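Local coordinates for protein unknown (Klebsiella pneumoniae, PDB 2A2L) that is of unknown function but belongs to the HbpS-like family of haem-degrading proteins, so it may bind or break down haem, at residues Leu64-Ser69 / Gln75-Ile80; Val120-Ser123 / Gln129-Leu132. All coordinates share one frame; numbering follows the deposited sequence.

Overall arrangement
Contact 1 comes first along the chain, folding the loop after helix 59-72 back onto that helix; contact 2 follows it, joining strand 116-123 to the start of helix 127-143. Their centres lie about 10 Å apart, each 6 to 7 Å from the centre of the chain in space, and both fall within the HbpS-like family region. K66 ties them together: its NZ is 2.9 Å from V122 O, a probable hydrogen bond, and 3.2 Å from D130 OD2 in a salt bridge. A67 CB also packs on the backbone of V120, 3.6 Å from its C atom. Helix 59-72 is thus fastened to its own trailing loop, to the antiparallel sheet and to helix 127-143.

Contact 1: residues Leu64-Ser69 / Gln75-Ile80; sequences LNKAWS and QGTHEI
Where T77 meets S69 and K66, no ring or carboxylate takes part; the flat groups of H78, E79 and W68 are turned to other neighbours. E79 CG lies over one face of the H78 imidazole, 3.7 Å from its plane and nearer the edge of the ring than its middle. The extended E79 side chain brings its carboxylate alongside the turn, where G76 N donates to OE1 (3.1 Å, N-H...O angle 161°) from above the carboxylate plane, 52° out of it. E79 N in turn bonds G76 O. The indole of W68, on the helix, makes a cation-pi contact with R100 and packs on S58 of the second subunit.

The touch itself is made by a methyl group. T77 CG2 lies 3.7 Å from S69 CB and 3.7 Å from K66 O. With chi1 at 60°, CG2 is anti to the carbonyl carbon of T77 and faces the helix, while OG1 turns off to donate to F104 O; the aliphatic part of K66 passes it more loosely, CG standing 4.3 Å from OG1. S69 OG is likewise occupied beyond the interface, accepting from I102 N, and K66 carries its ammonium group away to V122 O, G105 O and D130.

No hydrogen bond joins the two segments directly. The chemistry is therefore divided: van der Waals packing brings helix and loop together, and the buried hydroxyls of S69 and T77 both bond to the backbone at 102-104, which links the two indirectly.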
loop_
_atom_site.group_PDB
_atom_site.type_symbol
_atom_site.label_atom_id
_atom_site.label_comp_id
_atom_site.label_asym_id
_atom_site.label_seq_id
_atom_site.Cartn_x
_atom_site.Cartn_y
_atom_site.Cartn_z
ATOM N N LEU A 64 3.041 12.614 13.861
ATOM C CA LEU A 64 4.228 12.449 12.985
ATOM C C LEU A 64 4.095 13.195 11.663
ATOM O O LEU A 64 4.954 13.981 11.284
ATOM C CB LEU A 64 4.545 10.967 12.735
ATOM C CG LEU A 64 5.834 10.643 11.970
ATOM C CD1 LEU A 64 7.055 11.128 12.741
ATOM C CD2 LEU A 64 5.962 9.147 11.591
ATOM N N ASN A 65 3.007 12.988 10.955
ATOM C CA ASN A 65 2.903 13.617 9.638
ATOM C C ASN A 65 2.735 15.117 9.634
ATOM O O ASN A 65 3.112 15.769 8.672
ATOM C CB ASN A 65 1.838 12.946 8.803
ATOM C CG ASN A 65 2.148 11.514 8.576
ATOM O OD1 ASN A 65 3.313 11.139 8.336
ATOM N ND2 ASN A 65 1.129 10.684 8.671
ATOM N N LYS A 66 2.174 15.653 10.710
ATOM C CA LYS A 66 2.174 17.092 10.918
ATOM C C LYS A 66 3.591 17.591 11.009
ATOM O O LYS A 66 3.885 18.631 10.468
ATOM C CB LYS A 66 1.395 17.489 12.177
ATOM C CG LYS A 66 -0.114 17.367 12.033
ATOM C CD LYS A 66 -0.815 17.574 13.366
ATOM C CE LYS A 66 -2.292 17.919 13.205
ATOM N NZ LYS A 66 -2.906 18.090 14.559
ATOM N N ALA A 67 4.475 16.843 11.669
ATOM C CA ALA A 67 5.867 17.283 11.788
ATOM C C ALA A 67 6.522 17.206 10.409
ATOM O O ALA A 67 7.140 18.168 9.938
ATOM C CB ALA A 67 6.645 16.444 12.823
ATOM N N TRP A 68 6.365 16.056 9.762
ATOM C CA TRP A 68 6.926 15.851 8.442
ATOM C C TRP A 68 6.377 16.849 7.432
ATOM O O TRP A 68 7.119 17.290 6.555
ATOM C CB TRP A 68 6.741 14.406 7.981
ATOM C CG TRP A 68 7.272 14.152 6.604
ATOM C CD1 TRP A 68 8.532 13.711 6.266
ATOM C CD2 TRP A 68 6.561 14.318 5.375
ATOM N NE1 TRP A 68 8.642 13.602 4.906
ATOM C CE2 TRP A 68 7.453 13.977 4.329
ATOM C CE3 TRP A 68 5.272 14.770 5.049
ATOM C CZ2 TRP A 68 7.091 14.046 2.982
ATOM C CZ3 TRP A 68 4.916 14.848 3.704
ATOM C CH2 TRP A 68 5.825 14.481 2.687
ATOM N N SER A 69 5.100 17.214 7.562
ATOM C CA SER A 69 4.506 18.234 6.703
ATOM C C SER A 69 5.059 19.626 6.985
ATOM O O SER A 69 5.413 20.363 6.071
ATOM C CB SER A 69 2.984 18.246 6.848
ATOM O OG SER A 69 2.396 17.108 6.253
ATOM N N GLN A 75 6.523 25.339 6.673
ATOM C CA GLN A 75 5.538 26.251 7.236
ATOM C C GLN A 75 4.596 25.464 8.162
ATOM O O GLN A 75 4.638 24.238 8.194
ATOM C CB GLN A 75 4.742 26.901 6.114
ATOM C CG GLN A 75 3.923 25.883 5.322
ATOM C CD GLN A 75 3.100 26.534 4.241
ATOM O OE1 GLN A 75 1.902 26.773 4.414
ATOM N NE2 GLN A 75 3.739 26.845 3.121
ATOM N N GLY A 76 3.747 26.149 8.919
ATOM C CA GLY A 76 2.784 25.447 9.761
ATOM C C GLY A 76 1.753 24.725 8.918
ATOM O O GLY A 76 1.342 25.229 7.880
ATOM N N THR A 77 1.317 23.552 9.364
ATOM C CA THR A 77 0.168 22.896 8.738
ATOM C C THR A 77 -1.126 23.747 8.733
ATOM O O THR A 77 -2.055 23.493 7.942
ATOM C CB THR A 77 -0.083 21.459 9.297
ATOM O OG1 THR A 77 -0.330 21.487 10.713
ATOM C CG2 THR A 77 1.114 20.539 8.993
ATOM N N HIS A 78 -1.161 24.785 9.576
ATOM C CA HIS A 78 -2.309 25.686 9.623
ATOM C C HIS A 78 -2.295 26.660 8.464
ATOM O O HIS A 78 -3.315 27.256 8.142
ATOM C CB HIS A 78 -2.417 26.430 10.971
ATOM C CG HIS A 78 -1.299 27.389 11.241
ATOM N ND1 HIS A 78 -0.024 26.979 11.566
ATOM C CD2 HIS A 78 -1.271 28.742 11.253
ATOM C CE1 HIS A 78 0.741 28.035 11.768
ATOM N NE2 HIS A 78 0.010 29.119 11.579
ATOM N N GLU A 79 -1.139 26.809 7.827
ATOM C CA GLU A 79 -0.976 27.813 6.797
ATOM C C GLU A 79 -1.376 27.304 5.415
ATOM O O GLU A 79 -1.441 28.083 4.464
ATOM C CB GLU A 79 0.455 28.315 6.760
ATOM C CG GLU A 79 0.890 29.130 7.940
ATOM C CD GLU A 79 2.318 29.571 7.794
ATOM O OE1 GLU A 79 3.154 29.177 8.641
ATOM O OE2 GLU A 79 2.615 30.270 6.802
ATOM N N ILE A 80 -1.656 26.006 5.300
ATOM C CA ILE A 80 -2.033 25.414 4.022
ATOM C C ILE A 80 -3.522 25.100 3.907
ATOM O O ILE A 80 -4.017 24.810 2.815
ATOM C CB ILE A 80 -1.215 24.147 3.694
ATOM C CG1 ILE A 80 -1.286 23.125 4.816
ATOM C CG2 ILE A 80 0.240 24.501 3.258
ATOM C CD1 ILE A 80 -0.148 22.081 4.773
#

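Contact 2: residues Val120-Ser123 / Gln129-Leu132; sequences VGVS and QDQL
V122 and D130 account for most of this contact, and their direct meeting is van der Waals packing in both directions. V122 CB sits 3.4 Å from D130 O, and CG1, anti to the backbone N (chi1 172°), reaches to 3.7 Å from D130 CA. In return D130 CB lies 3.4 Å from V122 O. CG of D130 is anti to its carbonyl carbon (chi1 -60°), which lays the carboxylate along the strand backbone, OD1 3.8 Å from S123 C.

The polar links are less direct. A water stands 2.9 Å from S123 OG and makes a weak bond of 3.4 Å to D130 OD2. The two carboxylate oxygens have different main partners: OD1 accepts from G125 N in the connecting loop, and OD2 is the oxygen of the K66 salt bridge, which would be expected to favour the ionised acid.

This is the junction where strand 116-123 turns through a short loop into helix 127-143, packing the helix's first turn on the strand end. The strand runs between strands 36-41 and 107-111; V122 packs on F37 and V35, whereas S123, its CB set away from helix 127-143, packs against I62 and S63 of helix 59-72.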
loop_
_atom_site.group_PDB
_atom_site.type_symbol
_atom_site.label_atom_id
_atom_site.label_comp_id
_atom_site.label_asym_id
_atom_site.label_seq_id
_atom_site.Cartn_x
_atom_site.Cartn_y
_atom_site.Cartn_z
ATOM N N VAL A 120 8.018 20.021 14.427
ATOM C CA VAL A 120 7.256 19.363 15.479
ATOM C C VAL A 120 5.818 19.152 15.015
ATOM O O VAL A 120 5.369 19.763 14.053
ATOM C CB VAL A 120 7.292 20.170 16.840
ATOM C CG1 VAL A 120 8.734 20.461 17.291
ATOM C CG2 VAL A 120 6.499 21.492 16.735
ATOM N N GLY A 121 5.116 18.267 15.708
ATOM C CA GLY A 121 3.729 17.928 15.413
ATOM C C GLY A 121 3.027 17.499 16.697
ATOM O O GLY A 121 3.571 16.716 17.476
ATOM N N VAL A 122 1.832 18.041 16.936
ATOM C CA VAL A 122 1.008 17.675 18.103
ATOM C C VAL A 122 -0.375 17.256 17.606
ATOM O O VAL A 122 -0.924 17.859 16.684
ATOM C CB VAL A 122 0.880 18.864 19.108
ATOM C CG1 VAL A 122 -0.136 18.568 20.213
ATOM C CG2 VAL A 122 2.211 19.159 19.754
ATOM N N SER A 123 -0.932 16.210 18.191
ATOM C CA SER A 123 -2.263 15.772 17.801
ATOM C C SER A 123 -2.983 15.211 19.001
ATOM O O SER A 123 -2.346 14.681 19.901
ATOM C CB SER A 123 -2.191 14.733 16.687
ATOM O OG SER A 123 -3.484 14.377 16.241
ATOM N N GLN A 129 -5.668 23.793 20.236
ATOM C CA GLN A 129 -4.792 23.226 21.262
ATOM C C GLN A 129 -3.489 22.643 20.725
ATOM O O GLN A 129 -2.404 23.000 21.205
ATOM C CB GLN A 129 -5.534 22.179 22.076
ATOM C CG GLN A 129 -6.482 22.780 23.099
ATOM C CD GLN A 129 -7.403 21.755 23.681
ATOM O OE1 GLN A 129 -7.597 20.681 23.109
ATOM N NE2 GLN A 129 -7.969 22.064 24.842
ATOM N N ASP A 130 -3.603 21.753 19.735
ATOM C CA ASP A 130 -2.453 21.162 19.051
ATOM C C ASP A 130 -1.418 22.224 18.696
ATOM O O ASP A 130 -0.225 22.064 18.954
ATOM C CB ASP A 130 -2.891 20.431 17.781
ATOM C CG ASP A 130 -3.870 19.306 18.055
ATOM O OD1 ASP A 130 -3.928 18.834 19.218
ATOM O OD2 ASP A 130 -4.585 18.893 17.109
ATOM N N GLN A 131 -1.905 23.323 18.133
ATOM C CA GLN A 131 -1.062 24.368 17.609
ATOM C C GLN A 131 -0.429 25.202 18.744
ATOM O O GLN A 131 0.690 25.696 18.604
ATOM C CB GLN A 131 -1.888 25.233 16.666
ATOM C CG GLN A 131 -1.062 25.988 15.677
ATOM C CD GLN A 131 -1.826 27.125 15.042
ATOM O OE1 GLN A 131 -3.022 26.996 14.718
ATOM N NE2 GLN A 131 -1.136 28.258 14.851
ATOM N N LEU A 132 -1.161 25.329 19.851
ATOM C CA LEU A 132 -0.741 26.065 21.053
ATOM C C LEU A 132 0.375 25.288 21.753
ATOM O O LEU A 132 1.256 25.873 22.384
ATOM C CB LEU A 132 -1.939 26.242 22.012
ATOM C CG LEU A 132 -1.719 26.818 23.433
ATOM C CD1 LEU A 132 -2.906 27.695 23.888
ATOM C CD2 LEU A 132 -1.506 25.742 24.493
HETATM O O HOH W 1 -5.311 16.289 15.064
#